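Chloromuconate cycloisomerase (Rhodococcus opacus, PDB 4M0X) is a manganese-containing member of the enolase superfamily, combining an N-terminal alpha/beta capping domain with a TIM-barrel-like domain that carries the metal site. Local coordinates at residues M8-I12 with K67-D71; Y73-I78 with S92-V97; R132-I137 with G346-I350; T251-I257 with E283-I287; L326-G330 with P340-D344. All blocks are in the same frame, centred on the assembly; numbering follows the deposited sequence.

Contact 1. Residues M8-I12 with K67-D71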
# COMPACT_ATOMS: atom_id res chain seq x y z
N MET A 8 -24.57 42.13 18.44
CA MET A 8 -23.48 41.26 18.80
C MET A 8 -22.26 42.15 18.98
O MET A 8 -21.85 42.83 18.05
CB MET A 8 -23.22 40.21 17.72
CG MET A 8 -21.95 39.40 17.95
SD MET A 8 -21.67 38.11 16.74
CE MET A 8 -21.37 39.02 15.23
N SER A 9 -21.72 42.15 20.19
CA SER A 9 -20.49 42.87 20.52
C SER A 9 -19.33 41.90 20.81
O SER A 9 -19.54 40.78 21.31
CB SER A 9 -20.72 43.75 21.73
OG SER A 9 -20.88 42.93 22.87
N ALA A 10 -18.12 42.33 20.49
CA ALA A 10 -16.91 41.56 20.75
C ALA A 10 -15.86 42.43 21.48
O ALA A 10 -15.24 43.33 20.89
CB ALA A 10 -16.36 41.01 19.44
N THR A 11 -15.68 42.16 22.77
CA THR A 11 -14.88 42.99 23.66
C THR A 11 -13.67 42.23 24.19
O THR A 11 -13.82 41.15 24.81
CB THR A 11 -15.66 43.35 24.93
OG1 THR A 11 -16.89 44.00 24.60
CG2 THR A 11 -14.81 44.20 25.86
N ILE A 12 -12.49 42.82 23.98
CA ILE A 12 -11.22 42.26 24.41
C ILE A 12 -11.09 42.40 25.96
O ILE A 12 -11.18 43.50 26.51
CB ILE A 12 -10.07 42.91 23.60
CG1 ILE A 12 -10.28 42.66 22.10
CG2 ILE A 12 -8.70 42.40 24.00
CD1 ILE A 12 -9.49 43.61 21.20
N LYS A 67 -11.39 40.05 17.24
CA LYS A 67 -12.42 41.08 17.32
C LYS A 67 -12.77 41.58 15.92
O LYS A 67 -13.94 41.59 15.54
CB LYS A 67 -11.98 42.25 18.20
CG LYS A 67 -13.01 43.37 18.22
CD LYS A 67 -12.63 44.51 19.15
CE LYS A 67 -13.46 45.77 18.91
NZ LYS A 67 -14.90 45.59 19.23
N THR A 68 -11.76 41.95 15.14
CA THR A 68 -11.99 42.53 13.83
C THR A 68 -12.74 41.61 12.89
O THR A 68 -13.63 42.07 12.19
CB THR A 68 -10.67 42.96 13.21
OG1 THR A 68 -10.07 43.89 14.09
CG2 THR A 68 -10.90 43.66 11.86
N ILE A 69 -12.41 40.32 12.90
CA ILE A 69 -13.04 39.33 12.01
C ILE A 69 -14.48 39.17 12.40
O ILE A 69 -15.38 39.12 11.55
CB ILE A 69 -12.31 37.97 12.06
CG1 ILE A 69 -11.00 38.02 11.27
CG2 ILE A 69 -13.17 36.85 11.53
CD1 ILE A 69 -11.19 38.28 9.79
N ILE A 70 -14.70 39.13 13.70
CA ILE A 70 -16.05 39.07 14.23
C ILE A 70 -16.83 40.34 13.84
O ILE A 70 -17.86 40.23 13.15
CB ILE A 70 -16.06 38.80 15.74
CG1 ILE A 70 -15.59 37.36 15.99
CG2 ILE A 70 -17.44 39.00 16.31
CD1 ILE A 70 -15.22 37.04 17.43
N ASP A 71 -16.34 41.51 14.26
CA ASP A 71 -17.04 42.79 14.01
C ASP A 71 -17.27 42.98 12.53
O ASP A 71 -18.38 43.24 12.15
CB ASP A 71 -16.32 44.03 14.58
CG ASP A 71 -16.47 44.16 16.07
OD1 ASP A 71 -17.36 43.52 16.67
OD2 ASP A 71 -15.68 44.89 16.69
O HOH W 1 -17.73 44.71 18.86
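Lys67 NZ is gripped from two directions: it donates to the carbonyl oxygen of Ala10 at 2.8 Å and to OD2 of Asp71, one helical turn further on, at 2.7 Å. The second bond is part of a salt bridge and uses the syn lone pair of OD2; toward Ala10 O the ammonium lies 17° from the carbonyl plane. CG stands anti to the backbone N of Lys67 and the chain runs extended until it bends at chi4 (66°), which turns NZ onto the strand. A water completes the polar bridge, accepting from Ala10 N at 2.9 Å and donating to Asp71 OD1, so that both backbone polar atoms of Ala10 are tied to the helix. In the enolase N-terminal domain, helix 63-74 packs antiparallel on strand 5-17 of the antiparallel sheet, here with the short axes 8.4 Å apart. Beneath the polar bridge, Ala10 CB meets Ile70 CG2 at 3.9 Å, and Met8 CE reaches the same methyl, its side chain crossing that of Ile70 at about a right angle. Ile12 CD1 lies across the aliphatic part of Lys67, 3.9 Å from CD. Ile107 of helix 101-118 touches both Met8 and Ile70.

Contact 2. Residues Y73-I78 with S92-V97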
# COMPACT_ATOMS: atom_id res chain seq x y z
N TYR A 73 -16.31 40.93 9.46
CA TYR A 73 -16.61 39.93 8.42
C TYR A 73 -17.58 38.84 8.81
O TYR A 73 -18.21 38.24 7.94
CB TYR A 73 -15.35 39.29 7.84
CG TYR A 73 -14.43 40.26 7.17
CD1 TYR A 73 -14.57 40.56 5.81
CD2 TYR A 73 -13.43 40.90 7.90
CE1 TYR A 73 -13.72 41.46 5.19
CE2 TYR A 73 -12.58 41.80 7.29
CZ TYR A 73 -12.72 42.07 5.95
OH TYR A 73 -11.85 42.95 5.37
N LEU A 74 -17.68 38.57 10.10
CA LEU A 74 -18.59 37.54 10.56
C LEU A 74 -19.96 38.11 10.87
O LEU A 74 -20.96 37.49 10.55
CB LEU A 74 -17.99 36.77 11.75
CG LEU A 74 -16.82 35.81 11.41
CD1 LEU A 74 -16.35 34.97 12.59
CD2 LEU A 74 -17.19 34.92 10.25
N ALA A 75 -19.99 39.31 11.46
CA ALA A 75 -21.21 39.93 12.01
C ALA A 75 -22.41 39.87 11.08
O ALA A 75 -23.48 39.48 11.52
CB ALA A 75 -20.94 41.36 12.44
N PRO A 76 -22.22 40.29 9.81
CA PRO A 76 -23.17 40.31 8.70
C PRO A 76 -23.98 39.05 8.46
O PRO A 76 -25.09 39.15 7.92
CB PRO A 76 -22.28 40.56 7.47
CG PRO A 76 -20.86 40.59 7.99
CD PRO A 76 -20.99 40.99 9.41
N VAL A 77 -23.47 37.87 8.80
CA VAL A 77 -24.37 36.72 8.74
C VAL A 77 -25.01 36.36 10.09
O VAL A 77 -25.70 35.35 10.19
CB VAL A 77 -23.77 35.47 8.02
CG1 VAL A 77 -23.85 35.64 6.51
CG2 VAL A 77 -22.36 35.16 8.48
N ILE A 78 -24.81 37.18 11.11
CA ILE A 78 -25.40 36.90 12.43
C ILE A 78 -26.48 37.91 12.85
O ILE A 78 -27.56 37.52 13.33
CB ILE A 78 -24.32 36.75 13.54
CG1 ILE A 78 -23.21 35.76 13.10
CG2 ILE A 78 -24.93 36.34 14.87
CD1 ILE A 78 -23.66 34.33 12.88
N SER A 92 -22.68 29.80 6.87
CA SER A 92 -22.53 31.17 6.41
C SER A 92 -21.15 31.68 6.72
O SER A 92 -20.45 32.16 5.83
CB SER A 92 -23.56 32.05 7.07
OG SER A 92 -24.87 31.75 6.61
N MET A 93 -20.75 31.54 7.98
CA MET A 93 -19.44 32.04 8.42
C MET A 93 -18.29 31.44 7.60
O MET A 93 -17.34 32.15 7.19
CB MET A 93 -19.27 31.84 9.92
CG MET A 93 -20.15 32.74 10.80
SD MET A 93 -19.79 32.47 12.56
CE MET A 93 -20.66 30.94 12.92
N ASP A 94 -18.39 30.14 7.31
CA ASP A 94 -17.40 29.42 6.50
C ASP A 94 -17.35 29.97 5.10
O ASP A 94 -16.28 30.10 4.52
CB ASP A 94 -17.73 27.94 6.43
CG ASP A 94 -17.45 27.21 7.74
OD1 ASP A 94 -16.86 27.79 8.71
OD2 ASP A 94 -17.82 26.03 7.78
N GLY A 95 -18.52 30.30 4.57
CA GLY A 95 -18.64 30.90 3.25
C GLY A 95 -18.01 32.27 3.11
O GLY A 95 -17.54 32.60 2.03
N LEU A 96 -17.97 33.06 4.19
CA LEU A 96 -17.27 34.38 4.16
C LEU A 96 -15.83 34.35 4.64
O LEU A 96 -15.00 35.09 4.12
CB LEU A 96 -18.00 35.47 4.95
CG LEU A 96 -19.49 35.67 4.70
CD1 LEU A 96 -20.01 36.85 5.48
CD2 LEU A 96 -19.76 35.80 3.21
N VAL A 97 -15.53 33.53 5.65
CA VAL A 97 -14.15 33.50 6.12
C VAL A 97 -13.56 32.12 6.25
O VAL A 97 -14.09 31.26 6.95
CB VAL A 97 -13.85 34.45 7.35
CG1 VAL A 97 -15.10 34.78 8.11
CG2 VAL A 97 -12.79 33.88 8.28
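Leu74 and Met93 each set CG anti to their carbonyl carbon (chi1 -72° and -71°), which brings the two side chains together at about a right angle, Leu74 CD2 lying 3.7 Å from Met93 CG. Three residues on, Val77 faces the other helix with its whole branched head. Its CB sits 3.6 Å from Ser92 CB and both methyls lean on that same carbon. CG2 also extends to Met93 CG at 4.0 Å, and CG1 to Leu96 CD1 at 4.2 Å. Leu96 CD1 comes against the carbonyl oxygen of Tyr73, and Ile78 CD1 approaches Met93 SD at 4.3 Å, where the methionine chain bends at chi3. Polar ends are served elsewhere: Ser92 OG bonds to Val88 O within its own helix, while Tyr73 OH bonds to Glu64 of the second subunit. The apolar side formed by Leu74, Ile78 and Met93 rests on Ile107 of helix 101-118. Here the C-terminal part of helix 63-74, together with the 3-10 turn at 75-77, packs through aliphatic groups on the last turn of helix 86-96, as part of the helical layer of the enolase-type N-terminal domain.

Contact 3. Residues R132-I137 with G346-I350; sequences RKRIPI and GELLI
Ile350, Leu348 and Arg134 bury most in this antiparallel pairing of strands 134-136 and 347-349. Ile350 lies beside the turn entering the first strand: its N donates to Lys133 O at 3.0 Å, almost straight at 174°, and its CD1 packs on Ile135 CG1 at 3.8 Å, the two isoleucines crossing at a slant. Leu348 forms the hydrogen-bonded pair with Ile135, N to O in both directions at 2.9 Å and in the carbonyl planes. Its CB receives Ile137 CD1 at 3.6 Å, so Ile135, Ile137, Leu348 and Ile350 build one apolar side of the ribbon, which continues onto helix 304-316 through Tyr314, Ala311 and Gln312. The other side carries Arg134 and Leu349, a non-hydrogen-bonded pair whose side chains run side by side in the same direction. Arg134 CG lies 3.6 Å from Leu349 CD2, a methyl that also sits near the plane of the guanidinium at its edge. Glu347 follows on this side. Its carboxylate and the guanidinium are turned only 18° apart, but OE2 stays 4.8 Å from Arg134 NE. A final backbone bond joins Ile137 N to Gly346 O at 3.3 Å. Strand 347-349 is thus fastened to the first barrel strand, 134-141, by backbone bonds and aliphatic packing, while the opposite charges probably add no more than a diffuse attraction.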
# COMPACT_ATOMS: atom_id res chain seq x y z
N ARG A 132 -21.61 12.03 32.79
CA ARG A 132 -20.90 12.07 34.05
C ARG A 132 -21.09 13.46 34.60
O ARG A 132 -21.28 14.41 33.83
CB ARG A 132 -19.42 11.70 33.86
CG ARG A 132 -18.62 12.59 32.89
CD ARG A 132 -17.25 12.03 32.49
NE ARG A 132 -17.31 10.90 31.54
CZ ARG A 132 -17.67 10.93 30.24
NH1 ARG A 132 -18.08 12.02 29.61
NH2 ARG A 132 -17.62 9.82 29.54
N LYS A 133 -21.08 13.59 35.93
CA LYS A 133 -21.31 14.90 36.58
C LYS A 133 -20.01 15.58 37.00
O LYS A 133 -19.97 16.78 37.24
CB LYS A 133 -22.28 14.77 37.77
CG LYS A 133 -23.61 14.11 37.43
CD LYS A 133 -24.75 14.63 38.30
CE LYS A 133 -26.07 13.87 38.08
NZ LYS A 133 -25.95 12.43 38.39
N ARG A 134 -18.94 14.78 37.07
CA ARG A 134 -17.65 15.27 37.53
C ARG A 134 -16.57 14.78 36.57
O ARG A 134 -16.69 13.72 36.02
CB ARG A 134 -17.39 14.80 38.98
CG ARG A 134 -17.96 15.72 40.06
CD ARG A 134 -18.12 15.05 41.42
NE ARG A 134 -19.27 14.13 41.41
CZ ARG A 134 -20.51 14.44 41.82
NH1 ARG A 134 -20.80 15.65 42.30
NH2 ARG A 134 -21.48 13.51 41.74
N ILE A 135 -15.53 15.57 36.37
CA ILE A 135 -14.37 15.08 35.62
C ILE A 135 -13.05 15.22 36.40
O ILE A 135 -12.79 16.27 36.98
CB ILE A 135 -14.21 15.79 34.28
CG1 ILE A 135 -15.56 16.27 33.75
CG2 ILE A 135 -13.49 14.85 33.32
CD1 ILE A 135 -15.50 16.94 32.40
N PRO A 136 -12.21 14.17 36.44
CA PRO A 136 -10.93 14.43 37.13
C PRO A 136 -10.06 15.34 36.26
O PRO A 136 -10.04 15.20 35.03
CB PRO A 136 -10.30 13.03 37.27
CG PRO A 136 -11.40 12.05 36.91
CD PRO A 136 -12.30 12.79 35.94
N ILE A 137 -9.39 16.29 36.89
CA ILE A 137 -8.59 17.26 36.16
C ILE A 137 -7.09 16.85 36.05
O ILE A 137 -6.51 16.30 36.99
CB ILE A 137 -8.78 18.63 36.82
CG1 ILE A 137 -10.25 19.01 36.70
CG2 ILE A 137 -7.98 19.71 36.13
CD1 ILE A 137 -10.74 19.17 35.27
N GLY A 346 -9.52 18.08 43.38
CA GLY A 346 -8.95 17.83 42.06
C GLY A 346 -9.93 17.35 41.01
O GLY A 346 -9.59 16.53 40.17
N GLU A 347 -11.16 17.87 41.05
CA GLU A 347 -12.16 17.50 40.05
C GLU A 347 -13.01 18.70 39.65
O GLU A 347 -13.35 19.52 40.47
CB GLU A 347 -13.09 16.41 40.58
CG GLU A 347 -12.40 15.10 40.93
CD GLU A 347 -13.35 13.97 41.27
OE1 GLU A 347 -12.96 12.81 41.05
OE2 GLU A 347 -14.49 14.21 41.76
N LEU A 348 -13.35 18.77 38.37
CA LEU A 348 -14.28 19.79 37.91
C LEU A 348 -15.70 19.26 38.09
O LEU A 348 -15.96 18.10 37.77
CB LEU A 348 -14.01 20.12 36.45
CG LEU A 348 -14.99 21.06 35.74
CD1 LEU A 348 -15.04 22.44 36.38
CD2 LEU A 348 -14.62 21.14 34.27
N LEU A 349 -16.60 20.10 38.63
CA LEU A 349 -18.01 19.79 38.64
C LEU A 349 -18.63 20.41 37.38
O LEU A 349 -18.42 21.59 37.12
CB LEU A 349 -18.68 20.38 39.86
CG LEU A 349 -18.22 20.26 41.31
CD1 LEU A 349 -19.25 21.04 42.11
CD2 LEU A 349 -18.13 18.83 41.83
N ILE A 350 -19.40 19.66 36.61
CA ILE A 350 -19.91 20.23 35.34
C ILE A 350 -21.09 21.22 35.52
O ILE A 350 -22.12 20.89 36.14
CB ILE A 350 -20.28 19.12 34.32
CG1 ILE A 350 -19.03 18.31 33.93
CG2 ILE A 350 -20.96 19.73 33.09
CD1 ILE A 350 -19.30 16.90 33.47

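Contact 4. Residues T251-I257 with E283-I287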
# COMPACT_ATOMS: atom_id res chain seq x y z
N THR A 251 -7.63 19.71 14.04
CA THR A 251 -8.44 20.87 14.29
C THR A 251 -9.66 20.79 13.45
O THR A 251 -10.55 21.59 13.61
CB THR A 251 -7.72 22.16 13.94
OG1 THR A 251 -7.55 22.20 12.52
CG2 THR A 251 -6.37 22.24 14.65
N THR A 252 -9.70 19.85 12.53
CA THR A 252 -10.89 19.72 11.70
C THR A 252 -11.22 18.26 11.59
O THR A 252 -10.36 17.39 11.74
CB THR A 252 -10.74 20.34 10.27
OG1 THR A 252 -9.97 19.48 9.41
CG2 THR A 252 -10.14 21.74 10.31
N VAL A 253 -12.48 18.04 11.32
CA VAL A 253 -13.09 16.77 11.03
C VAL A 253 -12.41 16.05 9.84
O VAL A 253 -12.31 14.83 9.81
CB VAL A 253 -14.64 17.03 10.86
CG1 VAL A 253 -15.02 17.45 9.44
CG2 VAL A 253 -15.47 15.86 11.33
N GLN A 254 -11.90 16.81 8.87
CA GLN A 254 -11.19 16.19 7.74
C GLN A 254 -9.82 15.67 8.20
O GLN A 254 -9.35 14.62 7.75
CB GLN A 254 -11.03 17.18 6.56
CG GLN A 254 -12.32 17.49 5.81
CD GLN A 254 -13.16 18.66 6.36
OE1 GLN A 254 -12.64 19.65 6.90
NE2 GLN A 254 -14.47 18.56 6.20
N GLN A 255 -9.16 16.43 9.09
CA GLN A 255 -7.88 16.02 9.68
C GLN A 255 -8.06 14.80 10.55
O GLN A 255 -7.25 13.88 10.49
CB GLN A 255 -7.28 17.17 10.46
CG GLN A 255 -7.16 18.39 9.58
CD GLN A 255 -6.39 19.53 10.19
OE1 GLN A 255 -5.38 19.95 9.65
NE2 GLN A 255 -6.87 20.05 11.31
N ALA A 256 -9.14 14.80 11.33
CA ALA A 256 -9.54 13.67 12.12
C ALA A 256 -9.53 12.41 11.28
O ALA A 256 -8.89 11.43 11.62
CB ALA A 256 -10.93 13.88 12.69
N ILE A 257 -10.21 12.46 10.15
CA ILE A 257 -10.29 11.32 9.28
C ILE A 257 -8.93 10.92 8.71
O ILE A 257 -8.55 9.74 8.78
CB ILE A 257 -11.35 11.56 8.19
CG1 ILE A 257 -12.68 10.99 8.70
CG2 ILE A 257 -10.91 10.97 6.84
CD1 ILE A 257 -13.88 11.32 7.83
N GLU A 283 -18.08 16.35 16.47
CA GLU A 283 -17.93 15.54 15.29
C GLU A 283 -16.55 14.89 15.30
O GLU A 283 -16.44 13.71 15.05
CB GLU A 283 -18.20 16.34 14.00
CG GLU A 283 -19.69 16.58 13.72
CD GLU A 283 -19.97 17.47 12.49
OE1 GLU A 283 -21.15 17.58 12.04
OE2 GLU A 283 -18.98 18.06 11.97
N ILE A 284 -15.52 15.67 15.63
CA ILE A 284 -14.16 15.13 15.78
C ILE A 284 -14.12 13.99 16.80
O ILE A 284 -13.48 12.96 16.59
CB ILE A 284 -13.12 16.22 16.13
CG1 ILE A 284 -12.99 17.21 14.97
CG2 ILE A 284 -11.75 15.64 16.42
CD1 ILE A 284 -12.25 18.48 15.36
N ALA A 285 -14.86 14.14 17.88
CA ALA A 285 -14.88 13.11 18.88
C ALA A 285 -15.65 11.91 18.34
O ALA A 285 -15.30 10.75 18.62
CB ALA A 285 -15.47 13.63 20.18
N ALA A 286 -16.69 12.16 17.55
CA ALA A 286 -17.46 11.08 16.95
C ALA A 286 -16.56 10.20 16.06
O ALA A 286 -16.71 8.97 16.03
CB ALA A 286 -18.63 11.63 16.16
N ILE A 287 -15.65 10.86 15.34
CA ILE A 287 -14.64 10.20 14.51
C ILE A 287 -13.65 9.40 15.36
O ILE A 287 -13.34 8.25 15.02
CB ILE A 287 -13.92 11.19 13.56
CG1 ILE A 287 -14.83 11.55 12.39
CG2 ILE A 287 -12.67 10.56 12.94
CD1 ILE A 287 -14.79 13.01 12.02
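Helices 253-257 and 283-287 run nearly parallel, 11° apart with short axes 9.1 Å from each other, and come closest where Val253 CA faces Ile284 CA at 5.1 Å. Ile287 and Val253 bury the most surface here. Ile287 turns its CG2 branch, anti to the backbone N, onto Ala256, 3.8 Å from CB, and the same methyl comes within 4.3 Å of Ile257 CG1. Val253 CG2 rests on Glu283 CB at 3.8 Å, the two side chains crossing at a slant. Ile284 reaches back toward the start of the first helix, placing CG1 3.8 Å from Val253 N and CD1 against the backbone of Thr251 and Thr252. The helix start is held by its N-cap, Thr252, whose OG1 accepts from Gln255 N at 3.2 Å and, weakly, from Gln254 N. Both helices belong to the outer layer of the barrel domain, and Phe268 of strand 267-270 lies under Ala256 and Ile284. Ala290 of the third subunit packs on Val253 and Ile257. The carboxylate of Glu283 pairs with Arg280 in its own helix, while its CB meets Val253. With aliphatic groups making the side-chain contacts, cohesion here probably rests on dispersion and the hydrophobic effect.

Contact 5. Residues L326-G330 with P340-D344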
# COMPACT_ATOMS: atom_id res chain seq x y z
N LEU A 326 -9.13 20.63 32.16
CA LEU A 326 -9.80 21.91 32.29
C LEU A 326 -9.50 22.61 33.60
O LEU A 326 -10.42 22.97 34.31
CB LEU A 326 -11.29 21.79 32.11
CG LEU A 326 -11.80 21.89 30.69
CD1 LEU A 326 -13.30 21.64 30.67
CD2 LEU A 326 -11.49 23.25 30.11
N PHE A 327 -8.21 22.83 33.88
CA PHE A 327 -7.73 23.42 35.14
C PHE A 327 -7.60 24.94 34.96
O PHE A 327 -7.50 25.68 35.92
CB PHE A 327 -6.34 22.88 35.46
CG PHE A 327 -5.32 23.27 34.43
CD1 PHE A 327 -4.69 24.50 34.48
CD2 PHE A 327 -5.06 22.43 33.36
CE1 PHE A 327 -3.79 24.89 33.50
CE2 PHE A 327 -4.16 22.81 32.38
CZ PHE A 327 -3.53 24.04 32.44
N GLY A 328 -7.58 25.38 33.71
CA GLY A 328 -7.31 26.79 33.39
C GLY A 328 -8.00 27.81 34.26
O GLY A 328 -7.33 28.56 34.98
N PRO A 329 -9.35 27.86 34.21
CA PRO A 329 -10.10 28.73 35.13
C PRO A 329 -9.61 28.70 36.61
O PRO A 329 -9.43 29.75 37.19
CB PRO A 329 -11.52 28.19 35.01
CG PRO A 329 -11.59 27.73 33.60
CD PRO A 329 -10.26 27.09 33.34
N GLY A 330 -9.37 27.54 37.20
CA GLY A 330 -8.80 27.46 38.56
C GLY A 330 -7.64 28.40 38.84
O GLY A 330 -7.53 28.94 39.95
N PRO A 340 -17.54 31.19 38.60
CA PRO A 340 -16.54 30.45 37.84
C PRO A 340 -16.70 28.94 38.02
O PRO A 340 -17.57 28.51 38.77
CB PRO A 340 -15.23 30.94 38.45
CG PRO A 340 -15.58 31.32 39.85
CD PRO A 340 -16.92 31.99 39.67
N LEU A 341 -15.89 28.14 37.34
CA LEU A 341 -16.02 26.70 37.46
C LEU A 341 -15.66 26.26 38.87
O LEU A 341 -14.73 26.79 39.50
CB LEU A 341 -15.15 25.99 36.42
CG LEU A 341 -15.35 26.26 34.91
CD1 LEU A 341 -14.33 25.49 34.10
CD2 LEU A 341 -16.76 25.93 34.43
N LYS A 342 -16.40 25.28 39.40
CA LYS A 342 -16.10 24.84 40.75
C LYS A 342 -15.23 23.58 40.70
O LYS A 342 -15.50 22.66 39.94
CB LYS A 342 -17.41 24.68 41.54
CG LYS A 342 -17.33 24.20 42.99
CD LYS A 342 -16.62 25.11 43.99
CE LYS A 342 -16.74 24.51 45.40
NZ LYS A 342 -15.50 24.62 46.22
N TYR A 343 -14.13 23.58 41.45
CA TYR A 343 -13.31 22.37 41.58
C TYR A 343 -13.53 21.79 42.95
O TYR A 343 -14.07 22.47 43.84
CB TYR A 343 -11.81 22.66 41.33
CG TYR A 343 -11.54 23.22 39.95
CD1 TYR A 343 -11.69 24.59 39.70
CD2 TYR A 343 -11.18 22.40 38.89
CE1 TYR A 343 -11.48 25.11 38.44
CE2 TYR A 343 -10.95 22.91 37.63
CZ TYR A 343 -11.10 24.26 37.42
OH TYR A 343 -10.90 24.80 36.18
N ASP A 344 -13.18 20.51 43.09
CA ASP A 344 -13.26 19.79 44.36
C ASP A 344 -12.31 18.62 44.35
O ASP A 344 -12.47 17.71 43.53
CB ASP A 344 -14.67 19.26 44.62
CG ASP A 344 -14.81 18.63 46.01
OD1 ASP A 344 -14.15 19.13 46.95
OD2 ASP A 344 -15.57 17.66 46.17
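Tyr343 OH joins two backbone groups of segment 326-330: it donates to Leu326 O at 2.7 Å and accepts from Gly330 N at 3.3 Å, with an N-H...O angle of 155°. Leu326 O lies at the edge of the phenol ring, in its plane, and the hydroxyl approaches that carbonyl 16° out of the carbonyl plane. Since one hydroxyl serves as donor to the first residue and acceptor from the fifth, it ties together the two ends of segment 326-330, where 327-330 have helical backbone angles without the regular helical bonds. Tyr343 CG is anti to its carbonyl carbon (chi1 -59°), and the ring extends from there toward that segment. Alongside the hydroxyl, ring atom CE1 passes 3.6 Å from Gly330 CA, where no side chain intervenes. Pro329 crosses the tyrosine at about a right angle and sets CB 3.6 Å from OH. The proline also meets Leu341, CG to CD1 at 3.6 Å, the two side chains crossing at a slant. Around this contact, Leu341 packs on Ala308 of helix 304-316 and donates its N to Ser304 OG, while Phe327 meets the ring of Trp139 on strand 134-141. A tyrosine hydroxyl bonded to backbone groups thus pins together two parts of the long, irregular connection that leaves strand 323-324, the last parallel strand of the barrel domain, and leads to strand 347-349.

In the fold
Contacts 1 and 2 lie in the N-terminal domain and share helix 63-74, which continues directly from one to the other; both also reach the second subunit. The first pairs a polar bridge with apolar packing, the second is largely apolar. Contacts 3 and 5 meet in the barrel domain, where Leu349 N probably bonds to Lys342 O and Leu348 packs on Leu341. Contact 3 is a strand pairing with an exposed charged side, whereas contact 5 is mostly buried and fixed by side chain to backbone bonds. Contact 4, about 24 Å from contact 3 between centres, joins outer barrel helices by apolar packing and lies against the third subunit.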